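Local coordinates for Two-component response regulator (Geobacillus stearothermophilus, PDB 6SWI), which probably binds DNA through its C-terminal AraC-type helix-turn-helix domain to regulate transcription of the arabinan-utilization system, at residues L54-R59 and V81-Q86; K62-L67 and N102-T107. All blocks are in the same frame, centred on the assembly; numbering follows the deposited sequence.

Helix 51-69 serves both contacts, first in its N-terminal half and then close to its C-terminal end, their centres about 14 Å apart. Interaction 1 lies nearer the centre of the chain, about 5 Å from it, and sets an arginine against the loop between helices 74-80 and 86-97; a bridging water, not a direct hydrogen bond, supplies its polar link. Interaction 2, about 12 Å from that centre, packs two helices together through apolar side chains and one direct arginine-to-carbonyl bond. Both are largely buried. Val81 joins them: its CG1 touches Lys62 CG and Ala63 N at 3.8 Å, packing against the segment that interaction 2 uses.

Interaction 1 of 2, residues L54-R59 and V81-Q86; sequences LLTKIR and VGYDTQ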
loop_
_atom_site.group_PDB
_atom_site.type_symbol
_atom_site.label_atom_id
_atom_site.label_comp_id
_atom_site.label_asym_id
_atom_site.label_seq_id
_atom_site.Cartn_x
_atom_site.Cartn_y
_atom_site.Cartn_z
ATOM N N LEU A 54 7.260 2.827 -4.362
ATOM C CA LEU A 54 6.247 3.764 -3.889
ATOM C C LEU A 54 4.877 3.098 -3.841
ATOM O O LEU A 54 4.152 3.184 -2.844
ATOM C CB LEU A 54 6.217 4.970 -4.824
ATOM C CG LEU A 54 5.074 5.961 -4.634
ATOM C CD1 LEU A 54 5.162 6.602 -3.259
ATOM C CD2 LEU A 54 5.089 7.018 -5.728
ATOM N N LEU A 55 4.496 2.432 -4.926
ATOM C CA LEU A 55 3.200 1.768 -4.974
ATOM C C LEU A 55 3.106 0.690 -3.900
ATOM O O LEU A 55 2.083 0.562 -3.209
ATOM C CB LEU A 55 3.018 1.161 -6.362
ATOM C CG LEU A 55 1.764 0.323 -6.606
ATOM C CD1 LEU A 55 0.499 1.117 -6.304
ATOM C CD2 LEU A 55 1.762 -0.199 -8.028
ATOM N N THR A 56 4.168 -0.100 -3.750
ATOM C CA THR A 56 4.152 -1.152 -2.739
ATOM C C THR A 56 4.030 -0.567 -1.340
ATOM O O THR A 56 3.283 -1.088 -0.505
ATOM C CB THR A 56 5.397 -2.033 -2.872
ATOM O OG1 THR A 56 5.436 -2.607 -4.186
ATOM C CG2 THR A 56 5.409 -3.150 -1.831
ATOM N N LYS A 57 4.748 0.523 -1.068
ATOM C CA LYS A 57 4.664 1.141 0.247
ATOM C C LYS A 57 3.247 1.611 0.546
ATOM O O LYS A 57 2.728 1.371 1.643
ATOM C CB LYS A 57 5.650 2.299 0.358
ATOM C CG LYS A 57 5.628 2.943 1.729
ATOM C CD LYS A 57 6.829 3.836 1.928
ATOM C CE LYS A 57 6.874 4.914 0.868
ATOM N NZ LYS A 57 8.061 5.782 1.045
ATOM N N ILE A 58 2.597 2.264 -0.420
ATOM C CA ILE A 58 1.225 2.724 -0.217
ATOM C C ILE A 58 0.304 1.541 0.041
ATOM O O ILE A 58 -0.549 1.577 0.939
ATOM C CB ILE A 58 0.760 3.549 -1.430
ATOM C CG1 ILE A 58 1.495 4.883 -1.474
ATOM C CG2 ILE A 58 -0.743 3.745 -1.391
ATOM C CD1 ILE A 58 1.374 5.601 -2.807
ATOM N N ARG A 59 0.473 0.471 -0.738
ATOM C CA ARG A 59 -0.354 -0.716 -0.560
ATOM C C ARG A 59 -0.163 -1.343 0.812
ATOM O O ARG A 59 -1.140 -1.736 1.459
ATOM C CB ARG A 59 -0.031 -1.728 -1.649
ATOM C CG ARG A 59 -0.521 -1.299 -3.000
ATOM C CD ARG A 59 -0.014 -2.206 -4.091
ATOM N NE ARG A 59 -0.827 -2.051 -5.284
ATOM C CZ ARG A 59 -0.543 -2.563 -6.473
ATOM N NH1 ARG A 59 0.575 -3.247 -6.660
ATOM N NH2 ARG A 59 -1.389 -2.376 -7.473
ATOM N N VAL A 81 -5.725 -4.142 -1.697
ATOM C CA VAL A 81 -4.493 -3.401 -1.908
ATOM C C VAL A 81 -3.766 -3.848 -3.175
ATOM O O VAL A 81 -2.559 -3.644 -3.303
ATOM C CB VAL A 81 -3.592 -3.354 -0.658
ATOM C CG1 VAL A 81 -4.382 -2.844 0.530
ATOM C CG2 VAL A 81 -2.963 -4.706 -0.329
ATOM N N GLY A 82 -4.487 -4.429 -4.131
ATOM C CA GLY A 82 -3.947 -4.624 -5.459
ATOM C C GLY A 82 -3.241 -5.935 -5.692
ATOM O O GLY A 82 -2.480 -6.041 -6.659
ATOM N N TYR A 83 -3.473 -6.940 -4.852
ATOM C CA TYR A 83 -2.936 -8.281 -5.044
ATOM C C TYR A 83 -4.093 -9.232 -5.304
ATOM O O TYR A 83 -5.001 -9.349 -4.472
ATOM C CB TYR A 83 -2.162 -8.730 -3.806
ATOM C CG TYR A 83 -0.863 -7.989 -3.652
ATOM C CD1 TYR A 83 -0.828 -6.714 -3.107
ATOM C CD2 TYR A 83 0.329 -8.550 -4.072
ATOM C CE1 TYR A 83 0.356 -6.025 -2.984
ATOM C CE2 TYR A 83 1.523 -7.866 -3.956
ATOM C CZ TYR A 83 1.528 -6.599 -3.408
ATOM O OH TYR A 83 2.705 -5.900 -3.279
ATOM N N ASP A 84 -4.020 -9.921 -6.450
ATOM C CA ASP A 84 -5.016 -10.892 -6.881
ATOM C C ASP A 84 -5.016 -12.142 -6.010
ATOM O O ASP A 84 -6.015 -12.869 -5.983
ATOM C CB ASP A 84 -4.747 -11.292 -8.342
ATOM C CG ASP A 84 -4.850 -10.118 -9.312
ATOM O OD1 ASP A 84 -5.734 -9.261 -9.127
ATOM O OD2 ASP A 84 -4.053 -10.058 -10.276
ATOM N N THR A 85 -3.921 -12.412 -5.303
ATOM C CA THR A 85 -3.814 -13.601 -4.473
ATOM C C THR A 85 -3.019 -13.269 -3.222
ATOM O O THR A 85 -2.058 -12.490 -3.264
ATOM C CB THR A 85 -3.206 -14.803 -5.216
ATOM O OG1 THR A 85 -2.849 -15.810 -4.261
ATOM C CG2 THR A 85 -1.976 -14.400 -6.015
ATOM N N GLN A 86 -3.431 -13.871 -2.111
ATOM C CA GLN A 86 -2.670 -13.683 -0.890
ATOM C C GLN A 86 -1.270 -14.270 -0.995
ATOM O O GLN A 86 -0.383 -13.869 -0.234
ATOM C CB GLN A 86 -3.443 -14.209 0.317
ATOM C CG GLN A 86 -3.667 -15.681 0.376
ATOM C CD GLN A 86 -4.427 -16.042 1.636
ATOM O OE1 GLN A 86 -4.285 -15.378 2.666
ATOM N NE2 GLN A 86 -5.259 -17.073 1.557
HETATM O O HOH W 1 2.933 -3.769 -5.159
#
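Arg59 CG lies anti to the carbonyl carbon (chi1 -71°), and from there the chain runs extended to NE, carrying the guanidinium past Val81 to Gly82. Tyr83 takes the same first torsion (chi1 -71°), which sends its ring back toward helix 51-69. The methylenes of Arg59 lie against the end of helix 74-80: CD is 3.0 Å from Val81 O, and CB stands 4.0 Å from Val81 CB. Val81 in turn rests its branches on the backbone of the arginine, CG1 lying 3.5 Å from Arg59 O, a fit suited to a compact branched residue. NE also comes near Val81 O, but the angle is poor; its hydrogen bond goes to Phe18 O, which ties the loop after helix 5-17 into the same site. Helix 74-80 ends here in a Schellman motif, in a helix-turn-helix domain that is probably of the AraC type. Gly82 is its C-prime residue; glycine suits the place because it readily takes positive phi (91°) and, with no side chain, lets Arg59 NH2 come within 4.0 Å of Gly82 CA. Gly82 O lies over one face of the guanidinium and Leu55 CD2 over the opposite one, 3.5 Å above the plane, both offset toward the rim. At the guanidinium edge, in plane, a water accepts a bond from Arg59 NH1 at 2.8 Å. The same water donates to Thr56 OG1, which is also bonded to Ile52 O one turn earlier, and it meets Tyr83 OH at 2.9 Å. Tyrosine suits this place because its ring can pass Arg59 CD, 4.0 Å from Tyr83 CE1, and still deliver a hydroxyl to the water.

Interaction 2 of 2, residues K62-L67 and N102-T107; sequences KAAELL and NQYRRT
Leu67 O accepts the one hydrogen bond between the two segments, from Arg105 NE at 2.8 Å. The bond is nearly straight (165° at the hydrogen), falls on a lone pair in the carbonyl plane and stays close to the guanidinium plane. Arginine suits the position because its extended chain reaches across to helix 51-69 and still has NH2 left to bond Leu72 O, beyond that helix's C-terminal end. Leu67 also uses its side chain here: CD2 sits over the centre of one guanidinium face, 3.7 Å above it, so a bond at its edge and a methyl over its face fix how the group is turned. The other branch, CD1, reaches Tyr104 CD2 at 3.9 Å. With CG anti to the backbone N (chi1 -169°), Tyr104 sends its ring toward helix 51-69, where Ala64 CB meets CZ at 3.6 Å. The small methyl of alanine lets the phenol come in close, its OH 3.4 Å from Ala64 CB. Phe93 of helix 86-97 stacks edge-to-face with the tyrosine and also touches Leu67, joining a third helix to the packing. The axes approach to 10.1 Å and cross at -50°; these contacts join the last helix of the domain to helix 51-69, which is consistent with the long helix that links the two helix-turn-helix units in AraC-type domains.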
loop_
_atom_site.group_PDB
_atom_site.type_symbol
_atom_site.label_atom_id
_atom_site.label_comp_id
_atom_site.label_asym_id
_atom_site.label_seq_id
_atom_site.Cartn_x
_atom_site.Cartn_y
_atom_site.Cartn_z
ATOM N N LYS A 62 -1.743 0.733 3.586
ATOM C CA LYS A 62 -3.195 0.542 3.611
ATOM C C LYS A 62 -3.552 -0.819 4.191
ATOM O O LYS A 62 -4.510 -0.947 4.963
ATOM C CB LYS A 62 -3.790 0.680 2.213
ATOM C CG LYS A 62 -5.294 0.490 2.180
ATOM C CD LYS A 62 -5.979 1.593 2.967
ATOM C CE LYS A 62 -7.469 1.511 2.828
ATOM N NZ LYS A 62 -8.137 2.692 3.449
ATOM N N ALA A 63 -2.787 -1.848 3.826
ATOM C CA ALA A 63 -3.046 -3.175 4.369
ATOM C C ALA A 63 -2.894 -3.181 5.879
ATOM O O ALA A 63 -3.697 -3.792 6.590
ATOM C CB ALA A 63 -2.097 -4.196 3.745
ATOM N N ALA A 64 -1.849 -2.530 6.387
ATOM C CA ALA A 64 -1.658 -2.449 7.827
ATOM C C ALA A 64 -2.848 -1.778 8.493
ATOM O O ALA A 64 -3.326 -2.231 9.540
ATOM C CB ALA A 64 -0.366 -1.697 8.122
ATOM N N GLU A 65 -3.355 -0.705 7.888
ATOM C CA GLU A 65 -4.537 -0.039 8.423
ATOM C C GLU A 65 -5.722 -0.995 8.485
ATOM O O GLU A 65 -6.417 -1.074 9.507
ATOM C CB GLU A 65 -4.861 1.170 7.552
ATOM C CG GLU A 65 -6.140 1.869 7.902
ATOM C CD GLU A 65 -6.470 2.924 6.881
ATOM O OE1 GLU A 65 -7.436 2.726 6.118
ATOM O OE2 GLU A 65 -5.745 3.938 6.836
ATOM N N LEU A 66 -5.970 -1.729 7.397
ATOM C CA LEU A 66 -7.099 -2.657 7.370
ATOM C C LEU A 66 -6.916 -3.795 8.363
ATOM O O LEU A 66 -7.897 -4.273 8.943
ATOM C CB LEU A 66 -7.291 -3.210 5.958
ATOM C CG LEU A 66 -7.770 -2.193 4.918
ATOM C CD1 LEU A 66 -7.657 -2.783 3.530
ATOM C CD2 LEU A 66 -9.191 -1.768 5.194
ATOM N N LEU A 67 -5.682 -4.242 8.580
ATOM C CA LEU A 67 -5.446 -5.313 9.539
ATOM C C LEU A 67 -5.819 -4.880 10.946
ATOM O O LEU A 67 -6.296 -5.697 11.741
ATOM C CB LEU A 67 -3.978 -5.742 9.509
ATOM C CG LEU A 67 -3.579 -6.582 8.287
ATOM C CD1 LEU A 67 -2.078 -6.663 8.154
ATOM C CD2 LEU A 67 -4.163 -7.983 8.377
ATOM N N ASN A 102 -0.570 -11.974 9.876
ATOM C CA ASN A 102 -1.213 -12.449 11.096
ATOM C C ASN A 102 -0.468 -11.994 12.341
ATOM O O ASN A 102 -1.095 -11.632 13.341
ATOM C CB ASN A 102 -1.363 -13.967 11.072
ATOM C CG ASN A 102 -2.638 -14.399 10.392
ATOM O OD1 ASN A 102 -3.739 -14.055 10.831
ATOM N ND2 ASN A 102 -2.501 -15.152 9.308
ATOM N N GLN A 103 0.864 -12.034 12.321
ATOM C CA GLN A 103 1.603 -11.573 13.486
ATOM C C GLN A 103 1.508 -10.062 13.654
ATOM O O GLN A 103 1.541 -9.569 14.787
ATOM C CB GLN A 103 3.048 -12.055 13.429
ATOM C CG GLN A 103 3.222 -13.512 13.861
ATOM C CD GLN A 103 2.815 -13.741 15.304
ATOM O OE1 GLN A 103 2.329 -14.813 15.662
ATOM N NE2 GLN A 103 3.013 -12.727 16.141
ATOM N N TYR A 104 1.382 -9.317 12.554
ATOM C CA TYR A 104 1.120 -7.883 12.654
ATOM C C TYR A 104 -0.141 -7.633 13.478
ATOM O O TYR A 104 -0.150 -6.811 14.404
ATOM C CB TYR A 104 1.004 -7.289 11.241
ATOM C CG TYR A 104 0.989 -5.778 11.226
ATOM C CD1 TYR A 104 2.175 -5.053 11.194
ATOM C CD2 TYR A 104 -0.205 -5.077 11.229
ATOM C CE1 TYR A 104 2.170 -3.671 11.180
ATOM C CE2 TYR A 104 -0.219 -3.684 11.225
ATOM C CZ TYR A 104 0.974 -2.994 11.203
ATOM O OH TYR A 104 0.982 -1.615 11.213
ATOM N N ARG A 105 -1.206 -8.378 13.184
ATOM C CA ARG A 105 -2.434 -8.274 13.963
ATOM C C ARG A 105 -2.234 -8.702 15.408
ATOM O O ARG A 105 -2.655 -8.004 16.333
ATOM C CB ARG A 105 -3.497 -9.162 13.342
ATOM C CG ARG A 105 -4.391 -8.438 12.427
ATOM C CD ARG A 105 -5.494 -9.316 11.919
ATOM N NE ARG A 105 -6.461 -8.472 11.248
ATOM C CZ ARG A 105 -7.267 -8.871 10.283
ATOM N NH1 ARG A 105 -7.219 -10.123 9.830
ATOM N NH2 ARG A 105 -8.104 -7.998 9.755
ATOM N N ARG A 106 -1.640 -9.877 15.626
ATOM C CA ARG A 106 -1.521 -10.380 16.989
ATOM C C ARG A 106 -0.773 -9.398 17.881
ATOM O O ARG A 106 -1.117 -9.230 19.058
ATOM C CB ARG A 106 -0.859 -11.755 16.995
ATOM C CG ARG A 106 -1.745 -12.843 16.412
ATOM C CD ARG A 106 -1.144 -14.225 16.595
ATOM N NE ARG A 106 -1.188 -14.679 17.978
ATOM C CZ ARG A 106 -2.219 -15.320 18.519
ATOM N NH1 ARG A 106 -3.294 -15.577 17.790
ATOM N NH2 ARG A 106 -2.176 -15.698 19.789
ATOM N N THR A 107 0.236 -8.721 17.338
ATOM C CA THR A 107 0.999 -7.808 18.174
ATOM C C THR A 107 0.317 -6.458 18.349
ATOM O O THR A 107 0.474 -5.836 19.408
ATOM C CB THR A 107 2.415 -7.634 17.631
ATOM O OG1 THR A 107 2.363 -7.205 16.264
ATOM C CG2 THR A 107 3.165 -8.948 17.735
#